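Local structure of beta-L-arabinobiosidase (Bacteroides thetaiotaomicron, 5MQR) at residues Y82-F87 and I192-S197; Y89-D94 and F106-K111; N118-F123 and G196-I201; F155-S160 and E377-P382. The protein probably hydrolyses glycosidic bonds during breakdown of plant pectin by a gut bacterium, perhaps as a beta-L-arabinobiosidase or exo-alpha-sialidase. One frame throughout, in Å; residues are numbered along the deposited sequence.

Contact 1 (Y82-F87 and I192-S197); sequences YWNGQF and IKKDGS
Trp83 drives the six-membered end of its indole against the backbone of Ile192 to Lys194, and this is the tight part of the contact. CH2 lies 3.4 Å from Ile192 O, while Lys194 N meets the ring at its edge, near the ring plane, 3.7 Å from CH2. With CG anti to the backbone N (chi1 -176°), the indole is carried across to the other turn. At its other end NE1 donates to Gly161 O, which fixes how the ring is turned. Ile192 CG2 makes only a distant apolar approach, 4.5 Å from Trp83 CZ3.

The solvent side is looser. Asn84 and Lys194, both exposed, cross at about a right angle, the lysine's CG 3.5 Å from Asn84 OD1. Asn84 suits the positive phi of this type I' turn, and its ND2 sits over a face of the Trp83 ring. Replacing Trp83 by an alanine removes the indole, which would probably open a gap between the two turns and leave Gly161 O without this donor. Because the join of hairpin 82-87 to loop 192-197 rests on van der Waals fit, with the indole's N-H bonded to a third segment, the fit between these two turns probably depends more on shape than on polar pairing.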
loop_
_atom_site.group_PDB
_atom_site.type_symbol
_atom_site.label_atom_id
_atom_site.label_comp_id
_atom_site.label_asym_id
_atom_site.label_seq_id
_atom_site.Cartn_x
_atom_site.Cartn_y
_atom_site.Cartn_z
ATOM N N TYR A 82 -17.496 -19.579 11.623
ATOM C CA TYR A 82 -17.917 -19.666 10.227
ATOM C C TYR A 82 -17.929 -21.122 9.795
ATOM O O TYR A 82 -16.912 -21.800 9.860
ATOM C CB TYR A 82 -16.969 -18.850 9.343
ATOM C CG TYR A 82 -17.380 -18.727 7.894
ATOM C CD1 TYR A 82 -18.234 -17.718 7.478
ATOM C CD2 TYR A 82 -16.889 -19.619 6.922
ATOM C CE1 TYR A 82 -18.605 -17.592 6.138
ATOM C CE2 TYR A 82 -17.258 -19.519 5.579
ATOM C CZ TYR A 82 -18.123 -18.510 5.188
ATOM O OH TYR A 82 -18.489 -18.388 3.868
ATOM N N TRP A 83 -19.072 -21.604 9.345
ATOM C CA TRP A 83 -19.253 -23.022 9.118
ATOM C C TRP A 83 -20.265 -23.240 8.027
ATOM O O TRP A 83 -21.324 -22.638 8.052
ATOM C CB TRP A 83 -19.784 -23.637 10.406
ATOM C CG TRP A 83 -19.938 -25.095 10.387
ATOM C CD1 TRP A 83 -18.939 -26.016 10.392
ATOM C CD2 TRP A 83 -21.168 -25.830 10.380
ATOM N NE1 TRP A 83 -19.470 -27.287 10.390
ATOM C CE2 TRP A 83 -20.837 -27.197 10.392
ATOM C CE3 TRP A 83 -22.514 -25.462 10.375
ATOM C CZ2 TRP A 83 -21.811 -28.210 10.384
ATOM C CZ3 TRP A 83 -23.489 -26.461 10.382
ATOM C CH2 TRP A 83 -23.133 -27.822 10.382
ATOM N N ASN A 84 -19.962 -24.135 7.103
ATOM C CA ASN A 84 -20.838 -24.429 5.972
ATOM C C ASN A 84 -21.335 -23.212 5.205
ATOM O O ASN A 84 -22.538 -23.084 4.935
ATOM C CB ASN A 84 -22.015 -25.294 6.427
ATOM C CG ASN A 84 -21.840 -26.704 5.996
ATOM O OD1 ASN A 84 -22.404 -27.127 4.977
ATOM N ND2 ASN A 84 -20.964 -27.424 6.697
ATOM N N GLY A 85 -20.400 -22.313 4.903
ATOM C CA GLY A 85 -20.695 -21.084 4.196
ATOM C C GLY A 85 -21.462 -20.041 4.990
ATOM O O GLY A 85 -21.956 -19.096 4.400
ATOM N N GLN A 86 -21.557 -20.166 6.313
ATOM C CA GLN A 86 -22.348 -19.215 7.119
ATOM C C GLN A 86 -21.638 -18.785 8.388
ATOM O O GLN A 86 -20.975 -19.606 9.019
ATOM C CB GLN A 86 -23.710 -19.814 7.519
ATOM C CG GLN A 86 -24.662 -19.932 6.342
ATOM C CD GLN A 86 -25.990 -20.592 6.662
ATOM O OE1 GLN A 86 -26.515 -21.319 5.835
ATOM N NE2 GLN A 86 -26.542 -20.339 7.844
ATOM N N PHE A 87 -21.844 -17.520 8.777
ATOM C CA PHE A 87 -21.440 -17.028 10.079
ATOM C C PHE A 87 -22.413 -17.533 11.131
ATOM O O PHE A 87 -23.611 -17.593 10.881
ATOM C CB PHE A 87 -21.448 -15.515 10.142
ATOM C CG PHE A 87 -20.439 -14.854 9.253
ATOM C CD1 PHE A 87 -20.775 -14.472 7.953
ATOM C CD2 PHE A 87 -19.170 -14.566 9.730
ATOM C CE1 PHE A 87 -19.856 -13.829 7.144
ATOM C CE2 PHE A 87 -18.244 -13.928 8.937
ATOM C CZ PHE A 87 -18.578 -13.562 7.645
ATOM N N ILE A 192 -25.012 -27.999 16.311
ATOM C CA ILE A 192 -25.732 -27.278 15.279
ATOM C C ILE A 192 -25.625 -28.059 13.948
ATOM O O ILE A 192 -24.533 -28.379 13.480
ATOM C CB ILE A 192 -25.209 -25.845 15.131
ATOM C CG1 ILE A 192 -25.477 -25.046 16.419
ATOM C CG2 ILE A 192 -25.867 -25.161 13.927
ATOM C CD1 ILE A 192 -24.553 -23.856 16.586
ATOM N N LYS A 193 -26.771 -28.360 13.351
ATOM C CA LYS A 193 -26.827 -29.190 12.133
ATOM C C LYS A 193 -26.905 -28.362 10.856
ATOM O O LYS A 193 -27.228 -27.175 10.899
ATOM C CB LYS A 193 -27.963 -30.209 12.255
ATOM C CG LYS A 193 -27.542 -31.419 13.089
ATOM C CD LYS A 193 -28.637 -31.933 14.012
ATOM C CE LYS A 193 -28.595 -33.461 14.101
ATOM N NZ LYS A 193 -29.685 -34.012 14.958
ATOM N N LYS A 194 -26.557 -28.986 9.730
ATOM C CA LYS A 194 -26.535 -28.278 8.425
ATOM C C LYS A 194 -27.870 -27.611 8.113
ATOM O O LYS A 194 -27.908 -26.481 7.598
ATOM C CB LYS A 194 -26.140 -29.208 7.263
ATOM C CG LYS A 194 -24.702 -29.004 6.796
ATOM C CD LYS A 194 -24.214 -30.142 5.894
ATOM C CE LYS A 194 -22.777 -30.578 6.205
ATOM N NZ LYS A 194 -22.569 -31.993 5.736
ATOM N N ASP A 195 -28.949 -28.309 8.474
ATOM C CA ASP A 195 -30.304 -27.853 8.202
ATOM C C ASP A 195 -30.818 -26.746 9.133
ATOM O O ASP A 195 -31.996 -26.402 9.070
ATOM C CB ASP A 195 -31.274 -29.060 8.187
ATOM C CG ASP A 195 -31.402 -29.762 9.549
ATOM O OD1 ASP A 195 -31.157 -29.142 10.600
ATOM O OD2 ASP A 195 -31.746 -30.958 9.564
ATOM N N GLY A 196 -29.976 -26.209 10.017
ATOM C CA GLY A 196 -30.409 -25.154 10.949
ATOM C C GLY A 196 -30.986 -25.650 12.274
ATOM O O GLY A 196 -31.044 -24.887 13.229
ATOM N N SER A 197 -31.409 -26.911 12.350
ATOM C CA SER A 197 -31.890 -27.476 13.627
ATOM C C SER A 197 -30.748 -27.682 14.643
ATOM O O SER A 197 -29.561 -27.699 14.294
ATOM C CB SER A 197 -32.685 -28.782 13.409
ATOM O OG SER A 197 -31.850 -29.845 13.021
#

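Contact 2 (Y89-D94 and F106-K111); sequences YQYLAD and FLMTSK
Tyr91 and Phe106 form one hydrogen-bonded pair of this antiparallel hairpin, with Phe106 N 2.7 Å from Tyr91 O and Tyr91 N 3.1 Å from Phe106 O. Tyr89 and Met108 make a second such pair, joined in both directions at 2.9 Å between N and O. Between them Gln90 and Leu107 are a non-hydrogen-bonded pair, and there Gln90 CA offers a C-H to Phe106 O at 3.2 Å.

These are the middle strands of a four-stranded propeller blade. Tyr89, Tyr91, Phe106 and Met108 point to the face packed on Leu56 and Val57 of strand 52-57, whereas Gln90 and Leu107 turn to Phe155 of the next blade, where Gln90 NE2 reaches Met166 O.

The aromatic contacts lie on the tyrosine face. Tyr91 CG stands between its backbone N and carbonyl carbon (chi1 73°), which brings the ring over to Phe106; Phe106 CB makes a CH-pi contact, 3.8 Å from the Tyr91 centroid. The two rings are inclined at 34°, and small Ala93 fits its CB against the Phe106 ring edge, 3.6 Å from CE2.

Met108, present as selenomethionine, adds Met-aromatic contacts: SE lies at the edge of the Tyr91 ring, 5.3 Å from its centroid, and approaches the Tyr89 ring obliquely.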
loop_
_atom_site.group_PDB
_atom_site.type_symbol
_atom_site.label_atom_id
_atom_site.label_comp_id
_atom_site.label_asym_id
_atom_site.label_seq_id
_atom_site.Cartn_x
_atom_site.Cartn_y
_atom_site.Cartn_z
ATOM N N TYR A 89 -23.161 -16.527 15.174
ATOM C CA TYR A 89 -22.963 -15.414 16.098
ATOM C C TYR A 89 -23.763 -15.771 17.346
ATOM O O TYR A 89 -24.992 -15.914 17.292
ATOM C CB TYR A 89 -23.478 -14.137 15.445
ATOM C CG TYR A 89 -23.169 -12.839 16.160
ATOM C CD1 TYR A 89 -23.792 -12.511 17.352
ATOM C CD2 TYR A 89 -22.285 -11.908 15.611
ATOM C CE1 TYR A 89 -23.528 -11.326 17.998
ATOM C CE2 TYR A 89 -22.028 -10.700 16.238
ATOM C CZ TYR A 89 -22.647 -10.417 17.437
ATOM O OH TYR A 89 -22.391 -9.246 18.107
ATOM N N GLN A 90 -23.054 -15.955 18.456
ATOM C CA GLN A 90 -23.635 -16.341 19.747
ATOM C C GLN A 90 -23.495 -15.138 20.666
ATOM O O GLN A 90 -22.487 -14.446 20.599
ATOM C CB GLN A 90 -22.850 -17.505 20.334
ATOM C CG GLN A 90 -23.530 -18.220 21.461
ATOM C CD GLN A 90 -22.576 -18.924 22.433
ATOM O OE1 GLN A 90 -21.729 -18.283 23.047
ATOM N NE2 GLN A 90 -22.747 -20.233 22.606
ATOM N N TYR A 91 -24.499 -14.872 21.499
ATOM C CA TYR A 91 -24.389 -13.852 22.527
ATOM C C TYR A 91 -25.272 -14.192 23.719
ATOM O O TYR A 91 -26.166 -15.019 23.619
ATOM C CB TYR A 91 -24.681 -12.439 21.969
ATOM C CG TYR A 91 -26.112 -12.103 21.634
ATOM C CD1 TYR A 91 -26.634 -12.368 20.364
ATOM C CD2 TYR A 91 -26.941 -11.499 22.575
ATOM C CE1 TYR A 91 -27.946 -12.042 20.039
ATOM C CE2 TYR A 91 -28.264 -11.178 22.269
ATOM C CZ TYR A 91 -28.769 -11.465 21.015
ATOM O OH TYR A 91 -30.062 -11.130 20.717
ATOM N N LEU A 92 -25.001 -13.556 24.850
ATOM C CA LEU A 92 -25.801 -13.787 26.021
ATOM C C LEU A 92 -26.578 -12.576 26.444
ATOM O O LEU A 92 -26.240 -11.463 26.110
ATOM C CB LEU A 92 -24.992 -14.353 27.166
ATOM C CG LEU A 92 -23.893 -13.547 27.797
ATOM C CD1 LEU A 92 -24.385 -12.696 28.968
ATOM C CD2 LEU A 92 -22.822 -14.567 28.251
ATOM N N ALA A 93 -27.654 -12.834 27.169
ATOM C CA ALA A 93 -28.620 -11.808 27.450
ATOM C C ALA A 93 -29.330 -12.063 28.763
ATOM O O ALA A 93 -29.598 -13.205 29.136
ATOM C CB ALA A 93 -29.630 -11.710 26.298
ATOM N N ASP A 94 -29.629 -10.964 29.444
ATOM C CA ASP A 94 -30.536 -10.924 30.573
ATOM C C ASP A 94 -31.558 -9.808 30.243
ATOM O O ASP A 94 -31.291 -8.923 29.395
ATOM C CB ASP A 94 -29.792 -10.560 31.864
ATOM C CG ASP A 94 -28.788 -11.656 32.357
ATOM O OD1 ASP A 94 -28.058 -12.276 31.557
ATOM O OD2 ASP A 94 -28.696 -11.846 33.586
ATOM N N PHE A 106 -28.230 -16.691 22.977
ATOM C CA PHE A 106 -28.872 -16.564 21.663
ATOM C C PHE A 106 -27.914 -16.979 20.548
ATOM O O PHE A 106 -26.691 -16.866 20.705
ATOM C CB PHE A 106 -29.265 -15.122 21.389
ATOM C CG PHE A 106 -30.514 -14.660 22.087
ATOM C CD1 PHE A 106 -31.758 -15.158 21.713
ATOM C CD2 PHE A 106 -30.458 -13.655 23.041
ATOM C CE1 PHE A 106 -32.931 -14.683 22.318
ATOM C CE2 PHE A 106 -31.608 -13.170 23.635
ATOM C CZ PHE A 106 -32.853 -13.682 23.276
ATOM N N LEU A 107 -28.478 -17.446 19.437
ATOM C CA LEU A 107 -27.726 -17.736 18.208
ATOM C C LEU A 107 -28.389 -17.111 16.978
ATOM O O LEU A 107 -29.627 -17.167 16.830
ATOM C CB LEU A 107 -27.629 -19.235 17.963
ATOM C CG LEU A 107 -26.770 -19.720 16.796
ATOM C CD1 LEU A 107 -25.287 -19.568 17.134
ATOM C CD2 LEU A 107 -27.103 -21.157 16.458
HETATM N N MSE A 108 -27.554 -16.587 16.085
HETATM C CA MSE A 108 -27.966 -16.011 14.811
HETATM C C MSE A 108 -26.998 -16.437 13.744
HETATM O O MSE A 108 -25.809 -16.625 14.005
HETATM C CB MSE A 108 -27.755 -14.502 14.821
HETATM C CG MSE A 108 -28.618 -13.765 15.799
HETATM SE SE MSE A 108 -27.887 -11.961 16.002
HETATM C CE MSE A 108 -28.887 -11.132 14.529
ATOM N N THR A 109 -27.487 -16.494 12.513
ATOM C CA THR A 109 -26.679 -16.929 11.389
ATOM C C THR A 109 -26.856 -16.030 10.148
ATOM O O THR A 109 -27.843 -15.318 10.047
ATOM C CB THR A 109 -26.910 -18.430 11.110
ATOM O OG1 THR A 109 -25.905 -18.882 10.195
ATOM C CG2 THR A 109 -28.281 -18.712 10.538
ATOM N N SER A 110 -25.857 -16.038 9.256
ATOM C CA SER A 110 -25.846 -15.221 8.027
ATOM C C SER A 110 -25.000 -15.874 6.929
ATOM O O SER A 110 -23.914 -16.370 7.204
ATOM C CB SER A 110 -25.305 -13.825 8.356
ATOM O OG SER A 110 -25.286 -12.951 7.237
ATOM N N LYS A 111 -25.489 -15.870 5.691
ATOM C CA LYS A 111 -24.665 -16.276 4.530
ATOM C C LYS A 111 -23.556 -15.258 4.213
ATOM O O LYS A 111 -22.446 -15.652 3.884
ATOM C CB LYS A 111 -25.520 -16.496 3.286
ATOM C CG LYS A 111 -26.497 -17.667 3.415
ATOM C CD LYS A 111 -27.768 -17.511 2.555
ATOM C CE LYS A 111 -29.057 -17.700 3.373
ATOM N NZ LYS A 111 -30.252 -17.987 2.519
#

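Contact 3 (N118-F123 and G196-I201); sequences NPEIVF and GSFGPI
Val122 O touches Ile201 CD1 at 4.2 Å and also accepts a hydrogen bond from Arg190 NH1, while NH2 of the same guanidinium donates to Gly199 O. Arg190 therefore clips the two chain segments together from a third, and its side chain also touches Phe198.

The Phe198 ring carries most of the packing. Val122 CG2 makes a CH-pi contact over one ring face, 4.0 Å from the centroid and 19° off the ring normal; it gets there because CG2 is the methyl anti to the backbone N, CG1 taking the more hindered place (chi1 68°). Ile121 O comes to the ring edge, near its plane, 3.9 Å from Phe198 CE2, where the slightly positive ring hydrogens suit a carbonyl oxygen.

Val122 and Phe123 both face Thr105, a classic beta bulge in the last strand of one propeller blade. The chain turns a corner at Val122, and the contact joins this strand to the loop leading into strand 202-206, the last of the next blade.

On the exposed side Glu120 extends toward Phe198 from the opposite direction, its carboxylate plane 18° from that of the ring and OE2 3.8 Å from CE2. On the buried side Ile201 reaches the edge of the Phe123 ring, with 4.2 Å between Phe123 CD1 and Ile201 CD1; a beta-branched apolar chain suits this place beside Val188, which both residues touch.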
loop_
_atom_site.group_PDB
_atom_site.type_symbol
_atom_site.label_atom_id
_atom_site.label_comp_id
_atom_site.label_asym_id
_atom_site.label_seq_id
_atom_site.Cartn_x
_atom_site.Cartn_y
_atom_site.Cartn_z
ATOM N N ASN A 118 -33.115 -14.112 12.799
ATOM C CA ASN A 118 -33.443 -13.664 14.141
ATOM C C ASN A 118 -32.705 -14.467 15.225
ATOM O O ASN A 118 -32.451 -15.655 15.047
ATOM C CB ASN A 118 -34.965 -13.717 14.369
ATOM C CG ASN A 118 -35.726 -12.722 13.486
ATOM O OD1 ASN A 118 -35.230 -11.647 13.134
ATOM N ND2 ASN A 118 -36.925 -13.089 13.117
ATOM N N PRO A 119 -32.339 -13.802 16.349
ATOM C CA PRO A 119 -31.768 -14.531 17.490
ATOM C C PRO A 119 -32.712 -15.633 17.880
ATOM O O PRO A 119 -33.911 -15.411 17.969
ATOM C CB PRO A 119 -31.698 -13.492 18.613
ATOM C CG PRO A 119 -31.718 -12.185 17.922
ATOM C CD PRO A 119 -32.375 -12.348 16.578
ATOM N N GLU A 120 -32.153 -16.810 18.077
ATOM C CA GLU A 120 -32.880 -17.998 18.437
ATOM C C GLU A 120 -32.270 -18.425 19.775
ATOM O O GLU A 120 -31.043 -18.459 19.894
ATOM C CB GLU A 120 -32.602 -19.040 17.354
ATOM C CG GLU A 120 -33.793 -19.792 16.813
ATOM C CD GLU A 120 -33.377 -20.930 15.876
ATOM O OE1 GLU A 120 -32.582 -20.677 14.940
ATOM O OE2 GLU A 120 -33.841 -22.074 16.087
ATOM N N ILE A 121 -33.089 -18.758 20.771
ATOM C CA ILE A 121 -32.553 -19.213 22.058
ATOM C C ILE A 121 -31.876 -20.573 21.851
ATOM O O ILE A 121 -32.518 -21.532 21.412
ATOM C CB ILE A 121 -33.634 -19.308 23.157
ATOM C CG1 ILE A 121 -34.233 -17.914 23.459
ATOM C CG2 ILE A 121 -33.059 -19.894 24.448
ATOM C CD1 ILE A 121 -35.599 -17.959 24.112
ATOM N N VAL A 122 -30.580 -20.644 22.146
ATOM C CA VAL A 122 -29.785 -21.858 21.898
ATOM C C VAL A 122 -29.441 -22.574 23.217
ATOM O O VAL A 122 -29.376 -23.789 23.246
ATOM C CB VAL A 122 -28.564 -21.559 20.983
ATOM C CG1 VAL A 122 -27.519 -20.681 21.666
ATOM C CG2 VAL A 122 -27.945 -22.842 20.467
ATOM N N PHE A 123 -29.252 -21.819 24.298
ATOM C CA PHE A 123 -29.271 -22.375 25.655
ATOM C C PHE A 123 -30.252 -21.542 26.498
ATOM O O PHE A 123 -30.045 -20.347 26.651
ATOM C CB PHE A 123 -27.877 -22.385 26.263
ATOM C CG PHE A 123 -26.894 -23.249 25.505
ATOM C CD1 PHE A 123 -27.076 -24.615 25.429
ATOM C CD2 PHE A 123 -25.801 -22.693 24.857
ATOM C CE1 PHE A 123 -26.195 -25.420 24.744
ATOM C CE2 PHE A 123 -24.908 -23.499 24.163
ATOM C CZ PHE A 123 -25.111 -24.865 24.112
ATOM N N GLY A 196 -29.976 -26.209 10.017
ATOM C CA GLY A 196 -30.409 -25.154 10.949
ATOM C C GLY A 196 -30.986 -25.650 12.274
ATOM O O GLY A 196 -31.044 -24.887 13.229
ATOM N N SER A 197 -31.409 -26.911 12.350
ATOM C CA SER A 197 -31.890 -27.476 13.627
ATOM C C SER A 197 -30.748 -27.682 14.643
ATOM O O SER A 197 -29.561 -27.699 14.294
ATOM C CB SER A 197 -32.685 -28.782 13.409
ATOM O OG SER A 197 -31.850 -29.845 13.021
ATOM N N PHE A 198 -31.140 -27.818 15.899
ATOM C CA PHE A 198 -30.235 -28.148 16.994
ATOM C C PHE A 198 -30.437 -29.582 17.479
ATOM O O PHE A 198 -31.552 -30.121 17.472
ATOM C CB PHE A 198 -30.465 -27.215 18.186
ATOM C CG PHE A 198 -30.425 -25.743 17.863
ATOM C CD1 PHE A 198 -29.615 -25.231 16.859
ATOM C CD2 PHE A 198 -31.177 -24.855 18.626
ATOM C CE1 PHE A 198 -29.594 -23.881 16.593
ATOM C CE2 PHE A 198 -31.144 -23.504 18.380
ATOM C CZ PHE A 198 -30.351 -23.013 17.365
ATOM N N GLY A 199 -29.348 -30.192 17.933
ATOM C CA GLY A 199 -29.418 -31.446 18.668
ATOM C C GLY A 199 -29.751 -31.212 20.127
ATOM O O GLY A 199 -29.923 -30.059 20.555
ATOM N N PRO A 200 -29.853 -32.305 20.912
ATOM C CA PRO A 200 -30.207 -32.076 22.310
ATOM C C PRO A 200 -29.068 -31.442 23.104
ATOM O O PRO A 200 -27.907 -31.489 22.687
ATOM C CB PRO A 200 -30.586 -33.471 22.840
ATOM C CG PRO A 200 -30.726 -34.355 21.629
ATOM C CD PRO A 200 -29.872 -33.739 20.558
ATOM N N ILE A 201 -29.440 -30.790 24.203
ATOM C CA ILE A 201 -28.486 -30.193 25.111
ATOM C C ILE A 201 -27.924 -31.262 26.041
ATOM O O ILE A 201 -28.674 -32.047 26.609
ATOM C CB ILE A 201 -29.111 -29.068 25.964
ATOM C CG1 ILE A 201 -29.635 -27.949 25.054
ATOM C CG2 ILE A 201 -28.064 -28.502 26.938
ATOM C CD1 ILE A 201 -30.537 -26.965 25.753
#

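Contact 4 (F155-S160 and E377-P382); sequences FYVSKS and EGNGVP
Asn379 uses both ends of its side-chain amide on the edge of strand 155-157. Its OD1 accepts from Val157 N at 2.9 Å, the N-H...O angle being a fair 155°, although the donor stands above the carbonyl plane, 47° out of it. The other end is less well aimed: ND2 lies 2.9 Å from Phe155 O in a weak hydrogen bond, and it also bonds to Tyr241 OH. With CG anti to the carbonyl carbon (chi1 -74°), the amide is swung toward the strand, where it meets the N-H and C=O that a neighbouring strand would otherwise engage. An aspartate in its place would lack the N-H donor, and would probably leave Phe155 O without this weak donor and set a carboxylate oxygen against the Phe155 carbonyl oxygen.

Water 1 sits 2.6 Å from Val157 O and 3.1 Å from Asn379 OD1, and water 2 is 2.7 Å from Gly378 O; both have more acceptors nearby than protons to give, so not all of these bonds can exist at once.

Farther out the contact is van der Waals packing. Val157 CB rests 3.6 Å from Gly378 O, and its CG2 lies 3.8 Å from Asn379 CA. Gly378 and Gly380 suit their positive phi angles, which a side chain would strain. Phe155, turning its ring away, lies about 4 Å by its side chain from a bound calcium ion. A loop asparagine thus pairs with the backbone edge of the first strand of a propeller blade, joining the N-terminal beta propeller to a loop of the BNR repeat-like region.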
loop_
_atom_site.group_PDB
_atom_site.type_symbol
_atom_site.label_atom_id
_atom_site.label_comp_id
_atom_site.label_asym_id
_atom_site.label_seq_id
_atom_site.Cartn_x
_atom_site.Cartn_y
_atom_site.Cartn_z
ATOM N N PHE A 155 -17.970 -21.977 20.538
ATOM C CA PHE A 155 -18.041 -22.766 19.329
ATOM C C PHE A 155 -16.830 -23.668 19.167
ATOM O O PHE A 155 -15.716 -23.242 19.451
ATOM C CB PHE A 155 -18.085 -21.864 18.093
ATOM C CG PHE A 155 -19.363 -21.097 17.912
ATOM C CD1 PHE A 155 -20.546 -21.750 17.667
ATOM C CD2 PHE A 155 -19.359 -19.720 17.908
ATOM C CE1 PHE A 155 -21.720 -21.038 17.458
ATOM C CE2 PHE A 155 -20.524 -19.006 17.707
ATOM C CZ PHE A 155 -21.711 -19.668 17.484
ATOM N N TYR A 156 -17.049 -24.880 18.651
ATOM C CA TYR A 156 -15.972 -25.787 18.203
ATOM C C TYR A 156 -16.399 -26.503 16.921
ATOM O O TYR A 156 -17.475 -27.108 16.872
ATOM C CB TYR A 156 -15.669 -26.843 19.282
ATOM C CG TYR A 156 -14.685 -27.907 18.844
ATOM C CD1 TYR A 156 -13.374 -27.563 18.552
ATOM C CD2 TYR A 156 -15.052 -29.245 18.746
ATOM C CE1 TYR A 156 -12.453 -28.497 18.145
ATOM C CE2 TYR A 156 -14.137 -30.199 18.347
ATOM C CZ TYR A 156 -12.834 -29.824 18.039
ATOM O OH TYR A 156 -11.862 -30.734 17.643
ATOM N N VAL A 157 -15.552 -26.486 15.903
ATOM C CA VAL A 157 -15.757 -27.308 14.711
ATOM C C VAL A 157 -14.885 -28.554 14.852
ATOM O O VAL A 157 -13.653 -28.463 14.925
ATOM C CB VAL A 157 -15.387 -26.557 13.405
ATOM C CG1 VAL A 157 -15.536 -27.487 12.185
ATOM C CG2 VAL A 157 -16.248 -25.321 13.254
ATOM N N SER A 158 -15.529 -29.714 14.868
ATOM C CA SER A 158 -14.841 -30.974 15.110
ATOM C C SER A 158 -14.041 -31.451 13.897
ATOM O O SER A 158 -14.114 -30.877 12.797
ATOM C CB SER A 158 -15.837 -32.040 15.536
ATOM O OG SER A 158 -16.512 -32.572 14.417
ATOM N N LYS A 159 -13.260 -32.496 14.119
ATOM C CA LYS A 159 -12.447 -33.087 13.066
ATOM C C LYS A 159 -13.291 -33.678 11.950
ATOM O O LYS A 159 -12.923 -33.565 10.804
ATOM C CB LYS A 159 -11.512 -34.140 13.640
ATOM C CG LYS A 159 -10.411 -33.489 14.444
ATOM C CD LYS A 159 -9.495 -34.536 15.035
ATOM C CE LYS A 159 -8.468 -33.907 15.974
ATOM N NZ LYS A 159 -7.858 -35.022 16.763
ATOM N N SER A 160 -14.442 -34.237 12.284
ATOM C CA SER A 160 -15.411 -34.713 11.292
ATOM C C SER A 160 -16.326 -33.603 10.685
ATOM O O SER A 160 -17.330 -33.922 10.048
ATOM C CB SER A 160 -16.268 -35.812 11.932
ATOM O OG SER A 160 -17.043 -35.282 12.990
ATOM N N GLU A 377 -8.988 -20.241 15.519
ATOM C CA GLU A 377 -8.328 -21.053 14.506
ATOM C C GLU A 377 -8.971 -22.427 14.481
ATOM O O GLU A 377 -9.114 -23.068 15.537
ATOM C CB GLU A 377 -6.828 -21.211 14.812
ATOM C CG GLU A 377 -6.077 -19.905 14.705
ATOM C CD GLU A 377 -4.583 -20.019 14.894
ATOM O OE1 GLU A 377 -4.087 -21.080 15.376
ATOM O OE2 GLU A 377 -3.921 -19.013 14.562
ATOM N N GLY A 378 -9.336 -22.871 13.284
ATOM C CA GLY A 378 -10.014 -24.149 13.094
ATOM C C GLY A 378 -11.536 -24.057 13.058
ATOM O O GLY A 378 -12.189 -25.036 12.672
ATOM N N ASN A 379 -12.102 -22.899 13.427
ATOM C CA ASN A 379 -13.545 -22.711 13.415
ATOM C C ASN A 379 -14.045 -21.912 12.216
ATOM O O ASN A 379 -15.085 -21.276 12.305
ATOM C CB ASN A 379 -13.998 -22.057 14.732
ATOM C CG ASN A 379 -13.963 -23.021 15.910
ATOM O OD1 ASN A 379 -13.758 -24.215 15.754
ATOM N ND2 ASN A 379 -14.158 -22.481 17.105
ATOM N N GLY A 380 -13.288 -21.940 11.120
ATOM C CA GLY A 380 -13.725 -21.454 9.824
ATOM C C GLY A 380 -13.049 -20.201 9.334
ATOM O O GLY A 380 -12.659 -19.343 10.122
ATOM N N VAL A 381 -12.947 -20.089 8.019
ATOM C CA VAL A 381 -12.377 -18.916 7.358
ATOM C C VAL A 381 -13.444 -18.317 6.451
ATOM O O VAL A 381 -13.829 -18.932 5.462
ATOM C CB VAL A 381 -11.145 -19.295 6.495
ATOM C CG1 VAL A 381 -10.643 -18.098 5.700
ATOM C CG2 VAL A 381 -10.041 -19.912 7.369
ATOM N N PRO A 382 -13.926 -17.115 6.774
ATOM C CA PRO A 382 -14.947 -16.570 5.905
ATOM C C PRO A 382 -14.452 -16.416 4.468
ATOM O O PRO A 382 -13.316 -15.980 4.245
ATOM C CB PRO A 382 -15.263 -15.222 6.544
ATOM C CG PRO A 382 -14.987 -15.446 7.983
ATOM C CD PRO A 382 -13.751 -16.299 7.985
HETATM O O HOH W 1 -11.859 -26.592 15.283
HETATM O O HOH W 2 -11.523 -27.646 12.538
#

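All four contacts belong to two consecutive four-stranded propeller blades, strands 74-83 to 120-123 and 148-157 to 202-206, with contact 4 adding a loop from much later in the chain. Contact 2 lies inside the first blade and is nested within the loop closed by contact 1; contacts 1 and 3 share Gly196 and Ser197. Their centres lie 10 to 18 Å apart. Contact 1 touches the other three, partly through a probable hydrogen bond between Tyr82 N and Asn379 O, while Phe155 packs on Leu107 and Gln90 to link contacts 4 and 2. Contacts 3 and 4 do not touch. Contacts 1 and 3 fasten one blade to the next, contact 2 holds the first blade together, and contact 4 ties the second blade to a later loop.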